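Local coordinates for polar amino acid ABC uptake transporter substrate binding protein (Streptococcus thermophilus LMG 18311, PDB 3HV1) that probably captures polar amino acids outside the cell and delivers them to an ABC uptake transporter, as extracellular solute-binding proteins of family 3 do, at residues I44-D49 against N244-E249; I81-N86 against F211-R216; V112-S117 against D170-R175; K128-Q133 against D151-Q156. All blocks are in the same frame, centred on the assembly; numbering follows the deposited sequence.

Interaction 1: I44-D49 against N244-E249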
# COMPACT_ATOMS: atom_id res chain seq x y z
N ILE A 44 -11.39 -15.85 21.23
CA ILE A 44 -11.11 -14.45 21.49
C ILE A 44 -9.86 -14.00 20.76
O ILE A 44 -9.08 -14.82 20.29
CB ILE A 44 -10.90 -14.19 23.00
CG1 ILE A 44 -9.73 -15.04 23.50
CG2 ILE A 44 -12.17 -14.52 23.79
CD1 ILE A 44 -9.27 -14.68 24.89
N GLY A 45 -9.65 -12.69 20.66
CA GLY A 45 -8.45 -12.22 19.99
C GLY A 45 -8.64 -10.87 19.34
O GLY A 45 -9.77 -10.40 19.21
N PHE A 46 -7.55 -10.24 18.95
CA PHE A 46 -7.63 -8.94 18.30
C PHE A 46 -8.47 -9.02 17.03
O PHE A 46 -9.37 -8.21 16.82
CB PHE A 46 -6.24 -8.41 17.93
CG PHE A 46 -6.27 -7.12 17.15
CD1 PHE A 46 -6.58 -5.93 17.79
CD2 PHE A 46 -6.02 -7.11 15.78
CE1 PHE A 46 -6.63 -4.73 17.07
CE2 PHE A 46 -6.08 -5.91 15.05
CZ PHE A 46 -6.39 -4.72 15.70
N ASP A 47 -8.18 -10.00 16.18
CA ASP A 47 -8.90 -10.15 14.93
C ASP A 47 -10.38 -10.46 15.14
O ASP A 47 -11.23 -10.00 14.39
CB ASP A 47 -8.26 -11.24 14.05
CG ASP A 47 -7.06 -10.73 13.30
OD1 ASP A 47 -7.02 -9.51 13.00
OD2 ASP A 47 -6.16 -11.54 12.98
N ILE A 48 -10.69 -11.23 16.18
CA ILE A 48 -12.07 -11.56 16.47
C ILE A 48 -12.78 -10.27 16.87
O ILE A 48 -13.86 -9.97 16.36
CB ILE A 48 -12.14 -12.65 17.57
CG1 ILE A 48 -11.53 -13.94 17.00
CG2 ILE A 48 -13.59 -12.90 18.00
CD1 ILE A 48 -11.62 -15.16 17.91
N ASP A 49 -12.18 -9.48 17.76
CA ASP A 49 -12.83 -8.23 18.13
C ASP A 49 -12.96 -7.30 16.94
O ASP A 49 -14.00 -6.68 16.74
CB ASP A 49 -12.07 -7.51 19.25
CG ASP A 49 -12.38 -8.10 20.62
OD1 ASP A 49 -13.23 -9.01 20.70
OD2 ASP A 49 -11.78 -7.65 21.61
N ASN A 244 -6.09 -0.79 21.70
CA ASN A 244 -5.55 -0.56 23.04
C ASN A 244 -5.79 -1.75 23.96
O ASN A 244 -4.93 -2.12 24.77
CB ASN A 244 -6.16 0.71 23.67
CG ASN A 244 -5.62 0.99 25.06
OD1 ASN A 244 -6.27 0.69 26.07
ND2 ASN A 244 -4.42 1.56 25.13
N LYS A 245 -6.97 -2.36 23.84
CA LYS A 245 -7.29 -3.51 24.67
C LYS A 245 -6.29 -4.65 24.50
O LYS A 245 -5.83 -5.26 25.48
CB LYS A 245 -8.69 -4.04 24.32
CG LYS A 245 -9.00 -5.40 24.93
CD LYS A 245 -10.33 -5.95 24.43
CE LYS A 245 -10.56 -7.37 24.91
NZ LYS A 245 -11.85 -7.93 24.37
N TRP A 246 -5.93 -4.93 23.26
CA TRP A 246 -5.02 -6.02 22.97
C TRP A 246 -3.53 -5.70 23.00
O TRP A 246 -2.74 -6.52 23.47
CB TRP A 246 -5.38 -6.63 21.61
CG TRP A 246 -6.67 -7.37 21.67
CD1 TRP A 246 -7.92 -6.89 21.37
CD2 TRP A 246 -6.86 -8.68 22.20
NE1 TRP A 246 -8.88 -7.83 21.69
CE2 TRP A 246 -8.25 -8.94 22.21
CE3 TRP A 246 -5.98 -9.67 22.68
CZ2 TRP A 246 -8.78 -10.14 22.67
CZ3 TRP A 246 -6.51 -10.86 23.14
CH2 TRP A 246 -7.90 -11.09 23.13
N PHE A 247 -3.16 -4.52 22.52
CA PHE A 247 -1.75 -4.13 22.42
C PHE A 247 -1.28 -2.93 23.24
O PHE A 247 -0.09 -2.66 23.29
CB PHE A 247 -1.40 -3.91 20.95
CG PHE A 247 -1.75 -5.07 20.06
CD1 PHE A 247 -1.16 -6.32 20.26
CD2 PHE A 247 -2.70 -4.93 19.04
CE1 PHE A 247 -1.51 -7.42 19.47
CE2 PHE A 247 -3.05 -6.03 18.24
CZ PHE A 247 -2.46 -7.27 18.45
N GLY A 248 -2.19 -2.20 23.87
CA GLY A 248 -1.77 -1.06 24.67
C GLY A 248 -1.31 0.13 23.84
O GLY A 248 -0.72 1.08 24.37
N GLU A 249 -1.56 0.08 22.54
CA GLU A 249 -1.21 1.16 21.64
C GLU A 249 -2.06 1.06 20.38
O GLU A 249 -2.77 0.08 20.17
CB GLU A 249 0.29 1.15 21.30
CG GLU A 249 0.75 0.08 20.34
CD GLU A 249 2.24 0.23 20.01
OE1 GLU A 249 3.07 0.05 20.92
OE2 GLU A 249 2.57 0.54 18.84
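The indole of Trp246 lies flat against the backbone of Gly45 and Phe46 and points its N-H at the carboxylate of Asp49. Phe46 CA sits 3.7 Å from the centroid of the five-membered ring, only 8° off the ring normal, and Gly45 CA is likewise 3.7 Å from the centroid of the six-membered ring, so two CH-pi contacts spread over one face of the indole. Gly45 has backbone angles (phi 151°) at which a CB would press on the preceding carbonyl oxygen. At the ring edge, Trp246 NE1 donates to Asp49 OD2 at 2.9 Å in a nearly straight bond that stays in the indole plane but meets the carboxylate from above its own plane. Gly45 is the N-cap of helix 46-56, and the indole, from the last turn of helix 238-247, covers the start of that helix; Phe46, Trp246 and Phe247 form an aromatic cluster there. Lys245, extended throughout, crosses Asp49 at about a right angle and sets NZ 2.8 Å from the same OD2, on its syn lone pair; this salt bridge makes OD2 a double acceptor. The ring of Phe46 swings beside its own carbonyl carbon (chi1 175°), where Phe247 CE2 comes over one face, 3.6 Å from Phe46 CD1. Those two rings meet obliquely, with centroids 5.1 Å apart. Ile44 CD1 closes another part of the indole edge, 4.2 Å from Trp246 CH2.

Interaction 2: I81-N86 against F211-R216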
# COMPACT_ATOMS: atom_id res chain seq x y z
N ILE A 81 -15.70 -21.42 4.19
CA ILE A 81 -15.53 -20.17 4.93
C ILE A 81 -15.61 -19.06 3.90
O ILE A 81 -15.43 -19.30 2.70
CB ILE A 81 -14.17 -20.07 5.67
CG1 ILE A 81 -13.01 -20.12 4.67
CG2 ILE A 81 -14.08 -21.14 6.74
CD1 ILE A 81 -11.62 -20.11 5.32
N ASP A 82 -15.87 -17.85 4.37
CA ASP A 82 -16.00 -16.71 3.48
C ASP A 82 -14.80 -15.76 3.56
O ASP A 82 -14.58 -14.95 2.66
CB ASP A 82 -17.29 -15.95 3.81
CG ASP A 82 -18.53 -16.83 3.72
OD1 ASP A 82 -18.66 -17.56 2.71
OD2 ASP A 82 -19.37 -16.79 4.65
N LEU A 83 -14.04 -15.87 4.64
CA LEU A 83 -12.88 -15.01 4.85
C LEU A 83 -11.83 -15.71 5.69
O LEU A 83 -12.16 -16.51 6.55
CB LEU A 83 -13.29 -13.74 5.60
CG LEU A 83 -14.29 -12.76 5.00
CD1 LEU A 83 -14.65 -11.71 6.05
CD2 LEU A 83 -13.70 -12.12 3.77
N ILE A 84 -10.58 -15.39 5.41
CA ILE A 84 -9.44 -15.90 6.16
C ILE A 84 -9.00 -14.65 6.93
O ILE A 84 -8.47 -13.71 6.34
CB ILE A 84 -8.30 -16.35 5.22
CG1 ILE A 84 -8.77 -17.50 4.33
CG2 ILE A 84 -7.10 -16.78 6.04
CD1 ILE A 84 -7.69 -18.01 3.38
N TRP A 85 -9.23 -14.64 8.23
CA TRP A 85 -8.91 -13.49 9.06
C TRP A 85 -8.33 -14.01 10.37
O TRP A 85 -9.07 -14.40 11.27
CB TRP A 85 -10.19 -12.70 9.32
CG TRP A 85 -9.98 -11.30 9.84
CD1 TRP A 85 -8.94 -10.86 10.62
CD2 TRP A 85 -10.84 -10.17 9.65
NE1 TRP A 85 -9.10 -9.53 10.92
CE2 TRP A 85 -10.26 -9.08 10.34
CE3 TRP A 85 -12.05 -9.97 8.96
CZ2 TRP A 85 -10.84 -7.81 10.36
CZ3 TRP A 85 -12.63 -8.70 8.98
CH2 TRP A 85 -12.02 -7.64 9.68
N ASN A 86 -7.01 -14.02 10.47
CA ASN A 86 -6.31 -14.52 11.66
C ASN A 86 -4.82 -14.25 11.44
O ASN A 86 -4.02 -15.18 11.33
CB ASN A 86 -6.57 -16.04 11.79
CG ASN A 86 -6.04 -16.64 13.08
OD1 ASN A 86 -6.36 -16.17 14.18
ND2 ASN A 86 -5.26 -17.70 12.96
N PHE A 211 -0.70 -7.44 8.13
CA PHE A 211 -1.87 -8.29 8.26
C PHE A 211 -3.02 -7.70 7.45
O PHE A 211 -3.27 -6.50 7.49
CB PHE A 211 -2.32 -8.42 9.72
CG PHE A 211 -1.34 -9.14 10.61
CD1 PHE A 211 -0.51 -10.13 10.10
CD2 PHE A 211 -1.31 -8.88 11.98
CE1 PHE A 211 0.34 -10.85 10.93
CE2 PHE A 211 -0.45 -9.60 12.82
CZ PHE A 211 0.37 -10.59 12.29
N ALA A 212 -3.70 -8.56 6.70
CA ALA A 212 -4.83 -8.14 5.89
C ALA A 212 -5.79 -9.33 5.84
O ALA A 212 -5.43 -10.44 6.21
CB ALA A 212 -4.37 -7.75 4.47
N VAL A 213 -7.02 -9.08 5.40
CA VAL A 213 -8.04 -10.12 5.33
C VAL A 213 -8.18 -10.67 3.91
O VAL A 213 -8.21 -9.90 2.96
CB VAL A 213 -9.41 -9.55 5.77
CG1 VAL A 213 -10.44 -10.68 5.89
CG2 VAL A 213 -9.27 -8.82 7.10
N GLY A 214 -8.28 -11.99 3.79
CA GLY A 214 -8.42 -12.60 2.48
C GLY A 214 -9.84 -13.10 2.23
O GLY A 214 -10.49 -13.60 3.13
N ALA A 215 -10.32 -12.94 1.00
CA ALA A 215 -11.66 -13.38 0.61
C ALA A 215 -11.59 -13.90 -0.82
O ALA A 215 -10.60 -13.68 -1.52
CB ALA A 215 -12.64 -12.22 0.68
N ARG A 216 -12.64 -14.60 -1.25
CA ARG A 216 -12.65 -15.10 -2.61
C ARG A 216 -12.52 -13.90 -3.55
O ARG A 216 -13.05 -12.82 -3.27
CB ARG A 216 -13.95 -15.87 -2.88
CG ARG A 216 -13.93 -17.29 -2.30
CD ARG A 216 -15.24 -18.03 -2.56
NE ARG A 216 -16.36 -17.45 -1.83
CZ ARG A 216 -16.64 -17.71 -0.55
NH1 ARG A 216 -15.89 -18.55 0.14
NH2 ARG A 216 -17.67 -17.11 0.02
O HOH W 1 -15.22 -14.80 0.01
O HOH W 2 -5.84 -11.49 9.07
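One face of the Trp85 indole carries Val213, whose CG2 sits over the centre of the ring system, 3.4 Å from the centroid of the six-membered ring, in a CH-pi contact; CG1 of the same valine reaches toward CE3. The second flat group, the guanidinium of Arg216, is bound at its edge. NH1 donates to Ile81 O at 2.7 Å in the carbonyl plane, while NH2 meets Asp82 OD1 at 2.9 Å on the anti side, forming a salt bridge in which carboxylate and guanidinium planes stand 82° apart. A water lies over one guanidinium face and also links Asp82 O with Arg216 N. A bend at chi3 (-68°) turns the arginine's end back to these acceptors. Between the two groups, the short, weakly bonded strand 83-84 pairs antiparallel with strand 209-215 through Ile84 and Gly214, a hydrogen-bonded pair with Ile84 N to Gly214 O at 2.9 Å and the reciprocal Gly214 N to Ile84 O at 3.1 Å. In this sheet strand 83-84 also runs parallel to strand 22-27, and helix 220-236 covers Leu83 and Ala215. Across the strands Leu83 CD2 presses on Ala215 CB at 3.3 Å, tighter than usual van der Waals contact.

Interaction 3: V112-S117 against D170-R175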
# COMPACT_ATOMS: atom_id res chain seq x y z
N VAL A 112 12.84 -5.09 22.85
CA VAL A 112 12.23 -4.70 24.11
C VAL A 112 13.27 -4.55 25.20
O VAL A 112 14.12 -5.43 25.39
CB VAL A 112 11.18 -5.74 24.56
CG1 VAL A 112 10.56 -5.33 25.89
CG2 VAL A 112 10.13 -5.89 23.48
N THR A 113 13.22 -3.44 25.91
CA THR A 113 14.15 -3.23 27.00
C THR A 113 13.38 -2.55 28.11
O THR A 113 12.32 -1.97 27.86
CB THR A 113 15.33 -2.32 26.61
OG1 THR A 113 14.85 -1.00 26.34
CG2 THR A 113 16.06 -2.86 25.39
N LYS A 114 13.88 -2.66 29.33
CA LYS A 114 13.21 -2.01 30.45
C LYS A 114 13.55 -0.53 30.32
O LYS A 114 14.67 -0.19 29.94
CB LYS A 114 13.73 -2.54 31.78
CG LYS A 114 13.47 -4.01 32.03
CD LYS A 114 13.56 -4.35 33.52
CE LYS A 114 14.96 -4.08 34.09
NZ LYS A 114 14.99 -4.36 35.56
N LYS A 115 12.60 0.34 30.62
CA LYS A 115 12.88 1.77 30.54
C LYS A 115 13.99 2.13 31.52
O LYS A 115 14.76 3.06 31.28
CB LYS A 115 11.63 2.59 30.85
CG LYS A 115 10.64 2.67 29.68
CD LYS A 115 9.45 3.57 29.99
CE LYS A 115 8.41 3.56 28.86
NZ LYS A 115 8.96 4.10 27.59
N SER A 116 14.09 1.36 32.61
CA SER A 116 15.11 1.59 33.64
C SER A 116 16.51 1.27 33.15
O SER A 116 17.49 1.64 33.79
CB SER A 116 14.80 0.76 34.90
OG SER A 116 14.94 -0.63 34.63
N SER A 117 16.63 0.57 32.02
CA SER A 117 17.94 0.22 31.49
C SER A 117 18.63 1.39 30.81
O SER A 117 19.85 1.40 30.69
CB SER A 117 17.83 -0.91 30.46
OG SER A 117 17.33 -0.43 29.23
N ASP A 170 14.15 -12.97 32.76
CA ASP A 170 15.55 -12.56 32.68
C ASP A 170 15.73 -11.10 32.30
O ASP A 170 16.69 -10.46 32.71
CB ASP A 170 16.29 -13.47 31.70
CG ASP A 170 16.58 -14.85 32.28
OD1 ASP A 170 16.08 -15.16 33.38
OD2 ASP A 170 17.30 -15.63 31.62
N LEU A 171 14.81 -10.56 31.50
CA LEU A 171 14.91 -9.15 31.13
C LEU A 171 14.63 -8.32 32.38
O LEU A 171 15.30 -7.33 32.62
CB LEU A 171 13.90 -8.78 30.03
CG LEU A 171 14.01 -7.35 29.46
CD1 LEU A 171 15.30 -7.22 28.64
CD2 LEU A 171 12.80 -7.04 28.57
N ASN A 172 13.65 -8.75 33.18
CA ASN A 172 13.30 -8.02 34.40
C ASN A 172 14.38 -8.06 35.48
O ASN A 172 14.55 -7.10 36.23
CB ASN A 172 11.99 -8.57 35.00
CG ASN A 172 10.79 -8.28 34.12
OD1 ASN A 172 10.79 -7.30 33.38
ND2 ASN A 172 9.76 -9.12 34.20
N SER A 173 15.12 -9.17 35.54
CA SER A 173 16.18 -9.33 36.53
C SER A 173 17.50 -8.72 36.08
O SER A 173 18.41 -8.55 36.88
CB SER A 173 16.41 -10.82 36.82
OG SER A 173 17.13 -11.41 35.75
N GLY A 174 17.60 -8.40 34.79
CA GLY A 174 18.83 -7.83 34.27
C GLY A 174 19.73 -8.86 33.63
O GLY A 174 20.78 -8.52 33.09
N ARG A 175 19.33 -10.12 33.69
CA ARG A 175 20.11 -11.20 33.09
C ARG A 175 20.47 -10.80 31.66
O ARG A 175 21.61 -10.95 31.23
CB ARG A 175 19.30 -12.49 33.06
CG ARG A 175 19.87 -13.61 33.90
CD ARG A 175 21.14 -14.16 33.29
NE ARG A 175 21.16 -15.61 33.35
CZ ARG A 175 21.07 -16.32 34.48
NH1 ARG A 175 20.95 -15.69 35.65
NH2 ARG A 175 21.08 -17.64 34.43
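Lys114 NZ donates to the main-chain oxygen of Asn172 at 2.9 Å, approaching from above the carbonyl plane, 39° out of it. The lysine reaches this point by lying along the end of helix 164-173: its CD is 3.6 Å from Leu171 O, and a bend at chi3 (-62°) turns the last part of the chain toward Asn172. Asn172 OD1, which is bound by the hydroxyl of Tyr199, stays 4.0 Å from Lys114 CD. Deeper in the contact, Leu171 has its CG beside the carbonyl carbon and directs its branches at strand 105-114; CD2 is 3.9 Å from Val112 CG1 and 3.8 Å from Val112 O, the two side chains crossing at about a right angle. Helix 164-173 is the connection of a beta-alpha-beta crossover from strand 158-161 to strand 178-182, and the latter pairs antiparallel with strand 105-114, so the contact brings the crossover helix against a nearby strand of the same sheet. The lysine's own carbonyl is engaged too, accepting from both N and OG of Ser117. Because helix 164-173 gives way at Gly174, which has positive phi, the ammonium group lies at the C-terminal end of the helix, where its charge would probably complement the carbonyl dipoles.

Interaction 4: K128-Q133 against D151-Q156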
# COMPACT_ATOMS: atom_id res chain seq x y z
N LYS A 128 25.67 -4.91 24.63
CA LYS A 128 24.67 -5.43 25.54
C LYS A 128 24.23 -6.84 25.15
O LYS A 128 24.38 -7.25 23.99
CB LYS A 128 23.46 -4.50 25.56
CG LYS A 128 23.79 -3.05 25.91
CD LYS A 128 24.26 -2.92 27.35
CE LYS A 128 24.51 -1.46 27.72
NZ LYS A 128 24.85 -1.32 29.17
N THR A 129 23.68 -7.58 26.11
CA THR A 129 23.23 -8.95 25.88
C THR A 129 21.79 -9.01 25.35
O THR A 129 20.88 -8.41 25.93
CB THR A 129 23.27 -9.76 27.19
OG1 THR A 129 22.41 -9.15 28.15
CG2 THR A 129 24.68 -9.79 27.75
N LEU A 130 21.61 -9.75 24.26
CA LEU A 130 20.30 -9.89 23.63
C LEU A 130 19.71 -11.29 23.71
O LEU A 130 20.40 -12.30 23.55
CB LEU A 130 20.40 -9.49 22.15
CG LEU A 130 19.12 -9.48 21.31
CD1 LEU A 130 18.15 -8.43 21.82
CD2 LEU A 130 19.50 -9.19 19.86
N GLY A 131 18.41 -11.34 23.98
CA GLY A 131 17.72 -12.61 24.06
C GLY A 131 16.69 -12.69 22.95
O GLY A 131 16.24 -11.67 22.44
N ALA A 132 16.33 -13.91 22.57
CA ALA A 132 15.34 -14.13 21.52
C ALA A 132 14.68 -15.48 21.80
O ALA A 132 15.26 -16.31 22.50
CB ALA A 132 16.00 -14.14 20.16
N GLN A 133 13.48 -15.69 21.28
CA GLN A 133 12.81 -16.96 21.53
C GLN A 133 13.31 -17.99 20.53
O GLN A 133 13.48 -17.70 19.34
CB GLN A 133 11.29 -16.80 21.43
CG GLN A 133 10.54 -17.76 22.37
CD GLN A 133 9.04 -17.53 22.42
OE1 GLN A 133 8.57 -16.41 22.64
NE2 GLN A 133 8.27 -18.60 22.23
N ASP A 151 25.91 -7.67 14.82
CA ASP A 151 27.26 -7.11 14.85
C ASP A 151 27.56 -6.24 16.07
O ASP A 151 28.71 -6.17 16.51
CB ASP A 151 27.53 -6.29 13.59
CG ASP A 151 27.53 -7.13 12.33
OD1 ASP A 151 27.74 -8.36 12.43
OD2 ASP A 151 27.34 -6.57 11.23
N VAL A 152 26.54 -5.59 16.62
CA VAL A 152 26.75 -4.71 17.75
C VAL A 152 26.56 -5.31 19.14
O VAL A 152 27.19 -4.87 20.09
CB VAL A 152 25.86 -3.46 17.65
CG1 VAL A 152 26.28 -2.63 16.46
CG2 VAL A 152 24.41 -3.88 17.51
N VAL A 153 25.70 -6.32 19.26
CA VAL A 153 25.45 -6.92 20.56
C VAL A 153 26.64 -7.72 21.09
O VAL A 153 27.50 -8.16 20.33
CB VAL A 153 24.21 -7.84 20.53
CG1 VAL A 153 23.02 -7.07 19.99
CG2 VAL A 153 24.48 -9.07 19.69
N ALA A 154 26.67 -7.90 22.41
CA ALA A 154 27.75 -8.64 23.05
C ALA A 154 27.83 -10.07 22.52
O ALA A 154 26.81 -10.76 22.40
CB ALA A 154 27.53 -8.66 24.55
N ASN A 155 29.05 -10.51 22.20
CA ASN A 155 29.29 -11.86 21.69
C ASN A 155 28.73 -12.11 20.30
O ASN A 155 28.90 -13.19 19.74
CB ASN A 155 28.72 -12.90 22.66
CG ASN A 155 29.36 -12.83 24.03
OD1 ASN A 155 28.81 -13.34 25.01
ND2 ASN A 155 30.53 -12.21 24.11
N GLN A 156 28.05 -11.11 19.73
CA GLN A 156 27.45 -11.24 18.40
C GLN A 156 26.55 -12.46 18.34
O GLN A 156 26.46 -13.13 17.31
CB GLN A 156 28.53 -11.36 17.32
CG GLN A 156 29.36 -10.11 17.09
CD GLN A 156 30.28 -9.80 18.26
OE1 GLN A 156 31.11 -10.63 18.64
NE2 GLN A 156 30.14 -8.61 18.83
O HOH W 3 23.95 -11.14 23.25
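This is a main-chain contact with a small apolar side, joining the start of strand 130-133 to the loop that leads from helix 137-144 into strand 158-161. Strands 130-133 and 158-161 are parallel neighbours, so the loop belongs to a beta-alpha-beta crossover, and the contact ties its return limb back to its beginning. The direct bond runs from Ala154 N to Lys128 O at 2.9 Å; the N-H points well at the oxygen (165°), yet the donor stands 42° out of the carbonyl plane. Val153 CB and Ala154 CB also touch that oxygen, each 3.5 Å from Lys128 O. A water accepts from Leu130 N at 2.9 Å and lies 3.0 Å from Ala154 O, where its proton has competing acceptors. The loop is shaped by a type II beta turn over 153-156, closed by Gln156 N to Val153 O at 3.1 Å, with Asn155 at positive phi. Val153 takes a chi1 of -54°, which puts CG1 beside its backbone N and turns it to Leu130, whose CD2 is 4.1 Å away; the two side chains cross obliquely, and Phe142 of helix 137-144 packs on both. The polar link is made by backbone atoms and a water, so it probably relies little on side-chain identity, while Val153 and Leu130 add apolar contact on the side of helix 137-144.

Overall arrangement
From the N terminus, residues 44-49 open the widest loop, which interaction 1 closes at 244-249. Nested within it, interaction 2 spans 81-86 to 211-216, and inside that interaction 3 runs from 112-117 to 170-175, with interaction 4 (128-133 to 151-156) innermost; none cross. Interactions 1 and 2 touch where Asp47 OD1 meets Trp85 NE1 in a probable, weak hydrogen bond, linking helix 46-56 to the sheet. Interactions 3 and 4, centres about 14 Å apart, hold neighbouring crossovers on the other side of the chain's centre from interaction 2. Strands 209-215 and 105-114 pair between these regions, consistent with the two-lobed fold of solute-binding proteins.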